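Local coordinates for endoglucanase (Komagataeibacter sucrofermentans, PDB 6VC5), which probably hydrolyses internal beta-1,4-glucosidic linkages of cellulose and related beta-glucans, as a member of glycoside hydrolase family 8, at residues Leu63-Lys66 with Phe71-Arg74; Trp73-Leu76 with Pro81-Ala84; Lys86-Asp91 with Lys125-Ser130; Asn19-Asp24 with Gly29-Glu34; Val54-Ala59 with Ile113-Asn118. One frame throughout, in Å; residues are numbered along the deposited sequence.

Interaction 1: Leu63-Lys66 with Phe71-Arg74; sequences LQHK and FSWR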
# COMPACT_ATOMS: atom_id res chain seq x y z
N LEU A 63 -8.50 11.98 -11.69
CA LEU A 63 -7.61 12.15 -10.55
C LEU A 63 -6.21 12.64 -10.90
O LEU A 63 -5.59 13.31 -10.07
CB LEU A 63 -7.48 10.85 -9.74
CG LEU A 63 -8.75 10.28 -9.12
CD1 LEU A 63 -8.41 8.97 -8.38
CD2 LEU A 63 -9.39 11.30 -8.19
N GLN A 64 -5.68 12.32 -12.08
CA GLN A 64 -4.29 12.69 -12.35
C GLN A 64 -4.12 14.20 -12.46
O GLN A 64 -4.97 14.90 -13.02
CB GLN A 64 -3.75 11.99 -13.60
CG GLN A 64 -2.22 12.08 -13.66
CD GLN A 64 -1.62 11.19 -14.73
OE1 GLN A 64 -2.14 11.11 -15.84
NE2 GLN A 64 -0.53 10.51 -14.39
N HIS A 65 -3.03 14.70 -11.88
CA HIS A 65 -2.76 16.13 -11.89
C HIS A 65 -2.49 16.65 -13.29
O HIS A 65 -2.13 15.90 -14.21
CB HIS A 65 -1.56 16.47 -11.00
CG HIS A 65 -1.84 16.33 -9.53
ND1 HIS A 65 -0.84 16.17 -8.60
CD2 HIS A 65 -3.01 16.33 -8.84
CE1 HIS A 65 -1.37 16.09 -7.39
NE2 HIS A 65 -2.68 16.18 -7.51
N LYS A 66 -2.67 17.96 -13.44
CA LYS A 66 -2.40 18.69 -14.67
C LYS A 66 -0.90 18.95 -14.84
O LYS A 66 -0.35 18.77 -15.93
CB LYS A 66 -3.14 20.04 -14.62
CG LYS A 66 -4.70 20.02 -14.66
CD LYS A 66 -5.38 21.40 -14.58
CE LYS A 66 -6.90 21.32 -14.65
NZ LYS A 66 -7.47 22.67 -14.55
N PHE A 71 -1.47 11.86 -8.38
CA PHE A 71 -2.93 11.74 -8.39
C PHE A 71 -3.53 12.41 -7.17
O PHE A 71 -3.08 12.19 -6.04
CB PHE A 71 -3.36 10.26 -8.42
CG PHE A 71 -2.94 9.56 -9.66
CD1 PHE A 71 -3.81 9.45 -10.72
CD2 PHE A 71 -1.65 9.04 -9.77
CE1 PHE A 71 -3.42 8.84 -11.90
CE2 PHE A 71 -1.26 8.42 -10.93
CZ PHE A 71 -2.14 8.32 -12.00
N SER A 72 -4.57 13.20 -7.39
CA SER A 72 -5.37 13.65 -6.26
C SER A 72 -5.95 12.44 -5.55
O SER A 72 -6.35 11.46 -6.19
CB SER A 72 -6.48 14.55 -6.76
OG SER A 72 -5.96 15.72 -7.37
N TRP A 73 -5.99 12.48 -4.22
CA TRP A 73 -6.25 11.25 -3.48
C TRP A 73 -7.71 10.81 -3.54
O TRP A 73 -7.99 9.61 -3.38
CB TRP A 73 -5.77 11.37 -2.03
CG TRP A 73 -6.64 12.19 -1.15
CD1 TRP A 73 -6.71 13.56 -1.10
CD2 TRP A 73 -7.55 11.71 -0.16
NE1 TRP A 73 -7.62 13.95 -0.14
CE2 TRP A 73 -8.15 12.83 0.44
CE3 TRP A 73 -7.92 10.43 0.27
CZ2 TRP A 73 -9.11 12.71 1.45
CZ3 TRP A 73 -8.87 10.31 1.27
CH2 TRP A 73 -9.46 11.45 1.85
N ARG A 74 -8.65 11.73 -3.77
CA ARG A 74 -10.06 11.40 -3.62
C ARG A 74 -10.94 12.14 -4.62
O ARG A 74 -10.72 13.32 -4.92
CB ARG A 74 -10.54 11.71 -2.20
CG ARG A 74 -12.02 11.46 -1.98
CD ARG A 74 -12.38 11.50 -0.52
NE ARG A 74 -12.37 12.86 -0.00
CZ ARG A 74 -12.71 13.17 1.24
NH1 ARG A 74 -13.09 12.21 2.07
NH2 ARG A 74 -12.67 14.43 1.65

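Interaction 2: Trp73-Leu76 with Pro81-Ala84; sequences WRYL and PPVA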
# COMPACT_ATOMS: atom_id res chain seq x y z
N TRP A 73 -5.99 12.48 -4.22
CA TRP A 73 -6.25 11.25 -3.48
C TRP A 73 -7.71 10.81 -3.54
O TRP A 73 -7.99 9.61 -3.38
CB TRP A 73 -5.77 11.37 -2.03
CG TRP A 73 -6.64 12.19 -1.15
CD1 TRP A 73 -6.71 13.56 -1.10
CD2 TRP A 73 -7.55 11.71 -0.16
NE1 TRP A 73 -7.62 13.95 -0.14
CE2 TRP A 73 -8.15 12.83 0.44
CE3 TRP A 73 -7.92 10.43 0.27
CZ2 TRP A 73 -9.11 12.71 1.45
CZ3 TRP A 73 -8.87 10.31 1.27
CH2 TRP A 73 -9.46 11.45 1.85
N ARG A 74 -8.65 11.73 -3.77
CA ARG A 74 -10.06 11.40 -3.62
C ARG A 74 -10.94 12.14 -4.62
O ARG A 74 -10.72 13.32 -4.92
CB ARG A 74 -10.54 11.71 -2.20
CG ARG A 74 -12.02 11.46 -1.98
CD ARG A 74 -12.38 11.50 -0.52
NE ARG A 74 -12.37 12.86 -0.00
CZ ARG A 74 -12.71 13.17 1.24
NH1 ARG A 74 -13.09 12.21 2.07
NH2 ARG A 74 -12.67 14.43 1.65
N TYR A 75 -11.96 11.44 -5.10
CA TYR A 75 -13.11 12.01 -5.79
C TYR A 75 -14.31 11.87 -4.85
O TYR A 75 -14.66 10.76 -4.45
CB TYR A 75 -13.36 11.21 -7.08
CG TYR A 75 -14.56 11.64 -7.90
CD1 TYR A 75 -14.38 12.34 -9.09
CD2 TYR A 75 -15.85 11.31 -7.52
CE1 TYR A 75 -15.47 12.72 -9.86
CE2 TYR A 75 -16.95 11.68 -8.29
CZ TYR A 75 -16.74 12.38 -9.45
OH TYR A 75 -17.83 12.76 -10.21
N LEU A 76 -14.93 13.00 -4.52
CA LEU A 76 -16.02 13.06 -3.53
C LEU A 76 -17.32 13.40 -4.26
O LEU A 76 -17.51 14.54 -4.69
CB LEU A 76 -15.69 14.11 -2.46
CG LEU A 76 -16.48 14.19 -1.15
CD1 LEU A 76 -16.46 12.87 -0.43
CD2 LEU A 76 -15.88 15.28 -0.26
N PRO A 81 -15.96 21.41 -6.66
CA PRO A 81 -15.93 20.29 -7.61
C PRO A 81 -15.63 18.98 -6.90
O PRO A 81 -15.21 19.02 -5.76
CB PRO A 81 -14.78 20.65 -8.53
CG PRO A 81 -13.86 21.41 -7.66
CD PRO A 81 -14.75 22.24 -6.77
N PRO A 82 -15.87 17.85 -7.55
CA PRO A 82 -15.63 16.58 -6.83
C PRO A 82 -14.19 16.26 -6.40
O PRO A 82 -14.00 15.51 -5.48
CB PRO A 82 -16.19 15.49 -7.76
CG PRO A 82 -16.18 16.05 -9.11
CD PRO A 82 -16.47 17.49 -8.94
N VAL A 83 -13.21 16.78 -7.10
CA VAL A 83 -11.81 16.57 -6.76
C VAL A 83 -11.23 17.91 -6.33
O VAL A 83 -10.40 18.51 -7.03
CB VAL A 83 -11.03 15.93 -7.93
CG1 VAL A 83 -9.62 15.56 -7.50
CG2 VAL A 83 -11.77 14.71 -8.44
N ALA A 84 -11.67 18.40 -5.17
CA ALA A 84 -11.28 19.72 -4.71
C ALA A 84 -9.97 19.73 -3.93
O ALA A 84 -9.29 20.76 -3.91
CB ALA A 84 -12.39 20.32 -3.84

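Interaction 3: Lys86-Asp91 with Lys125-Ser130; sequences KNNATD and KLMTKS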
# COMPACT_ATOMS: atom_id res chain seq x y z
N LYS A 86 -6.30 18.60 -3.85
CA LYS A 86 -5.32 18.09 -4.79
C LYS A 86 -4.20 17.30 -4.13
O LYS A 86 -3.31 16.80 -4.83
CB LYS A 86 -4.72 19.23 -5.63
CG LYS A 86 -5.76 20.07 -6.38
CD LYS A 86 -6.63 19.22 -7.30
CE LYS A 86 -7.53 20.12 -8.15
NZ LYS A 86 -8.51 19.34 -8.96
N ASN A 87 -4.20 17.18 -2.80
CA ASN A 87 -3.17 16.40 -2.12
C ASN A 87 -3.17 14.96 -2.65
O ASN A 87 -4.22 14.39 -2.97
CB ASN A 87 -3.43 16.41 -0.61
CG ASN A 87 -2.20 16.06 0.20
OD1 ASN A 87 -1.08 16.14 -0.29
ND2 ASN A 87 -2.41 15.70 1.46
N ASN A 88 -1.98 14.38 -2.75
CA ASN A 88 -1.82 13.01 -3.21
C ASN A 88 -1.57 12.08 -2.03
O ASN A 88 -1.29 12.51 -0.90
CB ASN A 88 -0.65 12.93 -4.19
CG ASN A 88 0.67 13.17 -3.50
OD1 ASN A 88 0.90 14.26 -2.95
ND2 ASN A 88 1.55 12.16 -3.51
N ALA A 89 -1.69 10.78 -2.30
CA ALA A 89 -1.30 9.73 -1.37
C ALA A 89 -0.29 8.86 -2.10
O ALA A 89 -0.62 8.23 -3.11
CB ALA A 89 -2.50 8.90 -0.90
N THR A 90 0.93 8.82 -1.58
CA THR A 90 2.02 8.19 -2.32
C THR A 90 1.78 6.70 -2.55
O THR A 90 2.23 6.15 -3.57
CB THR A 90 3.32 8.46 -1.58
OG1 THR A 90 3.52 9.88 -1.53
CG2 THR A 90 4.51 7.83 -2.29
N ASP A 91 1.05 6.02 -1.66
CA ASP A 91 0.79 4.60 -1.91
C ASP A 91 -0.14 4.42 -3.10
O ASP A 91 0.06 3.50 -3.90
CB ASP A 91 0.31 3.88 -0.64
CG ASP A 91 -1.07 4.31 -0.17
OD1 ASP A 91 -1.47 5.47 -0.38
OD2 ASP A 91 -1.73 3.46 0.47
N LYS A 125 10.98 12.67 -7.79
CA LYS A 125 11.31 14.10 -7.80
C LYS A 125 10.58 14.87 -6.70
O LYS A 125 11.17 15.74 -6.05
CB LYS A 125 10.99 14.69 -9.17
CG LYS A 125 11.24 16.18 -9.28
CD LYS A 125 10.36 16.80 -10.37
CE LYS A 125 10.93 16.60 -11.76
NZ LYS A 125 10.94 17.87 -12.55
N LEU A 126 9.30 14.58 -6.47
CA LEU A 126 8.48 15.39 -5.59
C LEU A 126 8.25 14.79 -4.21
O LEU A 126 7.93 15.53 -3.27
CB LEU A 126 7.10 15.65 -6.22
CG LEU A 126 7.14 16.27 -7.62
CD1 LEU A 126 5.75 16.29 -8.21
CD2 LEU A 126 7.74 17.67 -7.60
N MET A 127 8.39 13.47 -4.05
CA MET A 127 8.00 12.80 -2.81
C MET A 127 9.18 12.18 -2.08
O MET A 127 8.98 11.28 -1.25
CB MET A 127 6.94 11.74 -3.06
CG MET A 127 5.61 12.28 -3.51
SD MET A 127 4.71 13.21 -2.19
CE MET A 127 4.58 14.77 -3.01
N THR A 128 10.40 12.58 -2.40
CA THR A 128 11.56 12.16 -1.61
C THR A 128 12.20 13.38 -0.97
O THR A 128 12.15 14.49 -1.50
CB THR A 128 12.57 11.34 -2.44
OG1 THR A 128 13.14 12.15 -3.47
CG2 THR A 128 11.88 10.11 -3.05
N LYS A 129 12.81 13.16 0.19
CA LYS A 129 13.43 14.25 0.94
C LYS A 129 14.63 13.69 1.69
O LYS A 129 14.59 12.57 2.19
CB LYS A 129 12.41 14.84 1.92
CG LYS A 129 12.99 15.88 2.88
CD LYS A 129 12.88 17.28 2.32
CE LYS A 129 13.63 18.27 3.20
NZ LYS A 129 12.74 18.86 4.23
N SER A 130 15.70 14.48 1.76
CA SER A 130 16.85 14.12 2.60
C SER A 130 16.52 14.44 4.05
O SER A 130 16.16 15.58 4.37
CB SER A 130 18.09 14.89 2.15
OG SER A 130 18.41 14.58 0.81

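Interaction 4: Asn19-Asp24 with Gly29-Glu34; sequences NGRIID and GESHSE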
# COMPACT_ATOMS: atom_id res chain seq x y z
N ASN A 19 -18.15 2.51 -15.50
CA ASN A 19 -17.39 3.70 -15.85
C ASN A 19 -15.93 3.64 -15.41
O ASN A 19 -15.16 4.56 -15.74
CB ASN A 19 -18.05 4.98 -15.32
CG ASN A 19 -18.17 5.03 -13.80
OD1 ASN A 19 -17.73 4.12 -13.08
ND2 ASN A 19 -18.75 6.11 -13.30
N GLY A 20 -15.52 2.57 -14.71
CA GLY A 20 -14.15 2.45 -14.27
C GLY A 20 -13.92 2.78 -12.81
O GLY A 20 -12.79 2.62 -12.34
N ARG A 21 -14.95 3.23 -12.08
CA ARG A 21 -14.77 3.57 -10.68
C ARG A 21 -14.76 2.33 -9.80
O ARG A 21 -15.52 1.38 -10.01
CB ARG A 21 -15.91 4.49 -10.21
CG ARG A 21 -15.77 5.89 -10.71
CD ARG A 21 -16.83 6.79 -10.13
NE ARG A 21 -16.63 6.98 -8.70
CZ ARG A 21 -17.46 7.66 -7.92
NH1 ARG A 21 -18.54 8.23 -8.43
NH2 ARG A 21 -17.21 7.77 -6.62
N ILE A 22 -13.88 2.34 -8.81
CA ILE A 22 -13.90 1.36 -7.73
C ILE A 22 -14.52 2.07 -6.54
O ILE A 22 -14.07 3.16 -6.16
CB ILE A 22 -12.47 0.91 -7.39
CG1 ILE A 22 -11.80 0.27 -8.61
CG2 ILE A 22 -12.48 -0.06 -6.20
CD1 ILE A 22 -12.59 -0.86 -9.21
N ILE A 23 -15.59 1.50 -5.98
CA ILE A 23 -16.35 2.15 -4.91
C ILE A 23 -16.65 1.13 -3.82
O ILE A 23 -17.21 0.06 -4.11
CB ILE A 23 -17.66 2.78 -5.43
CG1 ILE A 23 -17.39 3.78 -6.56
CG2 ILE A 23 -18.37 3.51 -4.30
CD1 ILE A 23 -18.67 4.26 -7.28
N ASP A 24 -16.29 1.46 -2.59
CA ASP A 24 -16.66 0.67 -1.42
C ASP A 24 -18.14 0.87 -1.14
O ASP A 24 -18.60 2.01 -0.98
CB ASP A 24 -15.84 1.18 -0.24
CG ASP A 24 -16.19 0.52 1.09
OD1 ASP A 24 -17.11 -0.33 1.15
OD2 ASP A 24 -15.50 0.87 2.07
N GLY A 29 -19.90 7.17 -1.46
CA GLY A 29 -19.79 8.46 -2.11
C GLY A 29 -18.38 8.92 -2.40
O GLY A 29 -18.14 10.13 -2.49
N GLU A 30 -17.45 7.99 -2.54
CA GLU A 30 -16.08 8.35 -2.89
C GLU A 30 -15.33 7.27 -3.64
O GLU A 30 -15.60 6.13 -3.52
CB GLU A 30 -15.24 8.83 -1.70
CG GLU A 30 -15.15 7.98 -0.49
CD GLU A 30 -14.84 8.81 0.79
OE1 GLU A 30 -13.70 8.89 1.22
OE2 GLU A 30 -15.76 9.40 1.41
N SER A 31 -14.36 7.71 -4.41
CA SER A 31 -13.35 6.84 -4.99
C SER A 31 -12.00 7.45 -4.67
O SER A 31 -11.87 8.67 -4.55
CB SER A 31 -13.50 6.71 -6.51
OG SER A 31 -14.59 5.86 -6.86
N HIS A 32 -11.00 6.60 -4.48
CA HIS A 32 -9.67 7.02 -4.00
C HIS A 32 -8.61 6.59 -5.00
O HIS A 32 -8.81 5.65 -5.73
CB HIS A 32 -9.34 6.36 -2.66
CG HIS A 32 -10.23 6.78 -1.54
ND1 HIS A 32 -10.94 5.89 -0.78
CD2 HIS A 32 -10.52 8.01 -1.04
CE1 HIS A 32 -11.64 6.54 0.13
NE2 HIS A 32 -11.41 7.83 -0.01
N SER A 33 -7.48 7.28 -5.01
CA SER A 33 -6.38 6.82 -5.86
C SER A 33 -5.92 5.42 -5.46
O SER A 33 -5.56 4.61 -6.31
CB SER A 33 -5.22 7.82 -5.88
OG SER A 33 -4.62 7.96 -4.60
N GLU A 34 -5.93 5.11 -4.16
CA GLU A 34 -5.54 3.78 -3.72
C GLU A 34 -6.51 2.73 -4.25
O GLU A 34 -6.10 1.66 -4.69
CB GLU A 34 -5.49 3.75 -2.19
CG GLU A 34 -5.13 2.41 -1.57
CD GLU A 34 -5.16 2.44 -0.04
OE1 GLU A 34 -5.50 3.50 0.54
OE2 GLU A 34 -4.84 1.40 0.59
O HOH W 1 -11.52 4.06 -5.97
O HOH W 2 -15.44 4.07 -1.87

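Interaction 5: Val54-Ala59 with Ile113-Asn118; sequences VIWVWA and IQDAMN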
# COMPACT_ATOMS: atom_id res chain seq x y z
N VAL A 54 -10.72 0.62 -18.54
CA VAL A 54 -11.65 1.64 -18.07
C VAL A 54 -11.28 2.17 -16.68
O VAL A 54 -11.50 3.35 -16.38
CB VAL A 54 -13.13 1.19 -18.15
CG1 VAL A 54 -13.53 0.92 -19.62
CG2 VAL A 54 -13.40 -0.01 -17.27
N ILE A 55 -10.72 1.32 -15.80
CA ILE A 55 -10.30 1.81 -14.48
C ILE A 55 -9.18 2.83 -14.62
O ILE A 55 -9.19 3.89 -13.98
CB ILE A 55 -9.90 0.64 -13.57
CG1 ILE A 55 -11.07 -0.33 -13.38
CG2 ILE A 55 -9.42 1.18 -12.21
CD1 ILE A 55 -10.63 -1.69 -12.87
N TRP A 56 -8.20 2.55 -15.49
CA TRP A 56 -7.13 3.50 -15.73
C TRP A 56 -7.63 4.79 -16.40
O TRP A 56 -7.26 5.89 -15.98
CB TRP A 56 -6.01 2.84 -16.54
CG TRP A 56 -4.98 3.79 -17.10
CD1 TRP A 56 -4.52 3.81 -18.39
CD2 TRP A 56 -4.24 4.81 -16.40
NE1 TRP A 56 -3.57 4.79 -18.53
CE2 TRP A 56 -3.39 5.42 -17.34
CE3 TRP A 56 -4.25 5.29 -15.08
CZ2 TRP A 56 -2.53 6.47 -17.00
CZ3 TRP A 56 -3.39 6.34 -14.75
CH2 TRP A 56 -2.55 6.91 -15.71
N VAL A 57 -8.46 4.68 -17.44
CA VAL A 57 -8.96 5.89 -18.09
C VAL A 57 -9.72 6.76 -17.10
O VAL A 57 -9.57 7.99 -17.09
CB VAL A 57 -9.80 5.55 -19.34
CG1 VAL A 57 -10.52 6.78 -19.84
CG2 VAL A 57 -8.89 5.03 -20.43
N TRP A 58 -10.53 6.15 -16.22
CA TRP A 58 -11.23 6.95 -15.22
C TRP A 58 -10.25 7.66 -14.29
O TRP A 58 -10.39 8.86 -14.02
CB TRP A 58 -12.23 6.10 -14.42
CG TRP A 58 -13.15 6.98 -13.60
CD1 TRP A 58 -14.37 7.46 -13.99
CD2 TRP A 58 -12.90 7.52 -12.30
NE1 TRP A 58 -14.90 8.25 -12.99
CE2 TRP A 58 -14.01 8.31 -11.95
CE3 TRP A 58 -11.84 7.40 -11.39
CZ2 TRP A 58 -14.10 8.97 -10.71
CZ3 TRP A 58 -11.93 8.07 -10.16
CH2 TRP A 58 -13.05 8.84 -9.84
N ALA A 59 -9.24 6.93 -13.80
CA ALA A 59 -8.28 7.54 -12.87
C ALA A 59 -7.48 8.65 -13.55
O ALA A 59 -7.23 9.70 -12.95
CB ALA A 59 -7.34 6.48 -12.32
N ILE A 113 3.73 1.52 -20.16
CA ILE A 113 5.06 1.62 -19.55
C ILE A 113 5.47 3.08 -19.41
O ILE A 113 5.99 3.48 -18.37
CB ILE A 113 6.09 0.81 -20.38
CG1 ILE A 113 5.65 -0.65 -20.46
CG2 ILE A 113 7.48 0.95 -19.77
CD1 ILE A 113 5.61 -1.35 -19.13
N GLN A 114 5.23 3.89 -20.45
CA GLN A 114 5.54 5.31 -20.34
C GLN A 114 4.73 5.97 -19.23
O GLN A 114 5.25 6.82 -18.50
CB GLN A 114 5.28 6.04 -21.65
CG GLN A 114 5.81 7.47 -21.61
CD GLN A 114 7.27 7.53 -21.16
OE1 GLN A 114 8.15 6.90 -21.76
NE2 GLN A 114 7.53 8.27 -20.09
N ASP A 115 3.45 5.62 -19.12
CA ASP A 115 2.61 6.16 -18.05
C ASP A 115 3.21 5.84 -16.69
O ASP A 115 3.27 6.71 -15.79
CB ASP A 115 1.19 5.59 -18.13
CG ASP A 115 0.43 6.03 -19.37
OD1 ASP A 115 0.71 7.13 -19.89
OD2 ASP A 115 -0.49 5.28 -19.80
N ALA A 116 3.66 4.60 -16.50
CA ALA A 116 4.26 4.20 -15.23
C ALA A 116 5.53 4.99 -14.96
O ALA A 116 5.73 5.49 -13.84
CB ALA A 116 4.54 2.70 -15.24
N MET A 117 6.38 5.14 -15.98
CA MET A 117 7.64 5.86 -15.81
C MET A 117 7.41 7.33 -15.49
O MET A 117 8.16 7.92 -14.69
CB MET A 117 8.51 5.68 -17.05
CG MET A 117 9.00 4.25 -17.19
SD MET A 117 10.25 3.95 -18.46
CE MET A 117 9.32 4.39 -19.89
N ASN A 118 6.37 7.94 -16.06
CA ASN A 118 6.04 9.32 -15.71
C ASN A 118 5.66 9.45 -14.24
O ASN A 118 6.11 10.38 -13.56
CB ASN A 118 4.91 9.84 -16.60
CG ASN A 118 5.35 10.09 -18.02
OD1 ASN A 118 6.55 10.19 -18.30
ND2 ASN A 118 4.40 10.17 -18.94

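Interaction 1: Leu63-Lys66 with Phe71-Arg74
Gln64 and Phe71 pair in a single beta bridge with their CA atoms 4.3 Å apart, and beside them the backbone N of Ser72 donates to Leu63 O over 2.9 Å. The same carbonyl oxygen also receives a CA-H...O contact from Phe71. Gln64 sets CG over one face of the Phe71 ring in a CH-pi contact, 4.2 Å from the ring centroid and displaced toward the rim. With CG anti to the backbone N (chi1 -165°), the extended chain carries the amide past the rim of the ring at CZ, its plane only 16° from that of the phenyl group, with NE2 3.6 Å from Phe71 CZ. That NE2 donates to Ala69 O, in the turn between the segments, which fixes the amide's rotation. Both segments belong to the loop that leads from helix 49-62 to strand 74-76 in the (alpha/alpha)6 barrel known for family 8 enzymes; Trp56 and Ile119, from two of its helices, also touch the Phe71 ring. Leu63 packs CB against Phe71 CD1 at 4.0 Å, while its CD2 reaches Ser72 O at 3.6 Å. His65 turns its ring edge to Ser72, whose OG lies in the ring plane, 3.3 Å from NE2. Bonds from NE2 to Lys86 O and from ND1 to Asp68 OD1 hold this imidazole, and using both nitrogens may favour its protonated form.

Interaction 2: Trp73-Leu76 with Pro81-Ala84
Arg74 meets Val83 through its backbone, the carbonyl O lying 3.6 Å from Val83 CG1. Its own side chain is taken up by residues of its own segment: the guanidinium lies between Trp73 CZ2 over one face and Leu76 CD2 over the other. Tyr75 carries the side-chain part of the contact. Its ring swings out with CG anti to the backbone N (chi1 178°) and lies alongside Pro82, both groups pointing the same way. Pro82 CB sits over one ring face, 3.6 Å from the centroid in a CH-pi contact, and Pro82 CG approaches Tyr75 CE1 at 3.5 Å. Nearer the backbone, Val83 crosses the tyrosine at about a right angle and brings CG2 to 3.6 Å from CD1. A serine at Tyr75 would probably leave Pro82 without the aromatic face it lies on and open a gap beside Val83 CG2. At Leu76 the backbone takes over again: its N donates to Pro82 O over 2.8 Å in a nearly straight bond (170°), and its O comes 3.5 Å from Pro82 CA. This returning loop, with a cis peptide bond before Pro81, thus runs beside strand 74-76, which pairs antiparallel with strand 30-32 through Tyr75 and Ser31. Helix 49-62 adds Trp58, which makes an edge-to-face pair with the Tyr75 ring.

Interaction 3: Lys86-Asp91 with Lys125-Ser130
Met127 reaches Asn88 and Thr90 in a small, buried contact between sulfur and polar groups, made just past the end of helix 110-126 and at the start of helix 90-106. The thioether is the part that touches. Asn88 ND2 points at Met127 SD over 3.6 Å, a weak though fairly straight hydrogen bond (163°), and Thr90 OG1 lies at the same distance from SD. Asn88 and Met127 approach from opposite directions; the methyl CE lies 3.7 Å from Asn88 OD1. The methionine gets there by folding: bends at chi2 (-70°) and chi3 turn its end so that sulfur and methyl both lie against the asparagine amide. Thr90 instead slides past the methionine in the opposite sense, OG1 standing 3.7 Å from CG.

Stronger bonds fix the polar groups from elsewhere. Asn88 ND2 also donates to Asp93 OD2 and its OD1 accepts from Ala141 N, which sets the flip of the amide, while Thr90 OG1 bonds to Leu138 O. Sulfur therefore fills in beside groups already satisfied. An alanine in place of Met127 would probably open a gap between the two helix ends and cost Asn88 ND2 its weak second partner. Helices 90-106 and 110-126 follow one another through a short connection, and nearly all residues between the two segments are helical. Bringing the start of one helix beside the end of the next is characteristic of the up-and-down helical pairs from which (alpha/alpha)6 barrels, the known fold of family 8, are built.

Interaction 4: Asn19-Asp24 with Gly29-Glu34
The guanidinium of Arg21 meets Ser31 edge-on, with Ser31 OG and Glu30 CA both lying in its plane, while Ile23 CD1 sits over the centre of one face, 3.6 Å above it. The arginine grips the hydroxyl side-on with two nitrogens: NE donates to Ser31 OG over 3.0 Å at 159°, and NH2 to the same oxygen over a longer 3.3 Å. A bend at chi3 (68°) turns the group back toward the serine. NH2 has a stronger partner in Asp77, with which it forms a salt bridge. Ser31 OG in turn donates to Ile22 O over 2.8 Å, approaching from above the carbonyl plane, 46° out of it, so three bonds hold this buried hydroxyl.

In the (alpha/alpha)6 barrel known for family 8, the contact joins the loop after helix 4-15 to strand 30-32, which leads directly into helix 33-46 with His32 at the N-cap position. Side chains and two waters join the loop to this strand. One water bridges Ile22 O and His32 N, and a second takes Asp24 N at 2.8 Å and gives to Glu30 O at 2.6 Å. Asn19 OD1 accepts from Arg21 N in an Asx turn that shapes the loop ahead of the arginine, and Asn19 ND2 holds a glycerol, probably from crystallisation. On the strand, His32 NE2 donates to Glu30 OE1 over 2.8 Å, using the carboxylate's anti lone pair, while the imidazole lies nearly parallel to the Trp73 ring.

Interaction 5: Val54-Ala59 with Ile113-Asn118
Asp115, which meets Trp56 across this contact, lies beside the shortest polar bond within the two segments, from Gln114 NE2 to Asn118 OD1 (2.8 Å), a link one turn along the same helix. Helices 49-62 and 110-126 belong to the (alpha/alpha)6 barrel expected of the family, and here they are bridged by one pair of side chains, a tryptophan and an aspartate, with the CA atoms of Trp56 and Asp115 10.4 Å apart. Trp56 reaches across with CG anti to the backbone N (chi1 168°), which carries the indole toward helix 110-126. Its NE1 gives a weak hydrogen bond to Asp115 OD2, 3.4 Å long and clearly bent at 129°. The carboxylate meets the indole obliquely, the two planes 50° apart. Helix 90-106 helps to fill the space between them: its Leu100 touches both Trp56 and Asp115, and Ile96 also packs on the indole. Tyr112 sets its ring almost perpendicular to that of Trp56. The bond is thus a polar touch on a largely apolar surface, and the benzene side of the indole adds to it, with Trp56 CZ2 lying 3.8 Å from Asp115 CG and 4.0 Å from Asp115 CB.

In the fold
Interactions 1 and 2 share Trp73 and Arg74, and their centres are about 8 Å apart. Interaction 4 joins this group through the small sheet, with probable hydrogen bonds from Tyr75 N to Ser31 O (2.8 Å) and from Ser33 N to Trp73 O (2.9 Å). Interaction 3 is tied to interaction 1 by His65 NE2 and Lys86 O, 2.8 Å apart. Helix 49-62 brings interaction 5 in: Phe71 CZ packs 3.6 Å from Trp56 CZ3, and Trp58 touches Arg21 and Tyr75. Interactions 3 and 5 both use helix 110-126 without touching, their nearest atoms about 8 Å apart. A bound glycerol lies about 4 Å from the side chain of Arg21 in interaction 4.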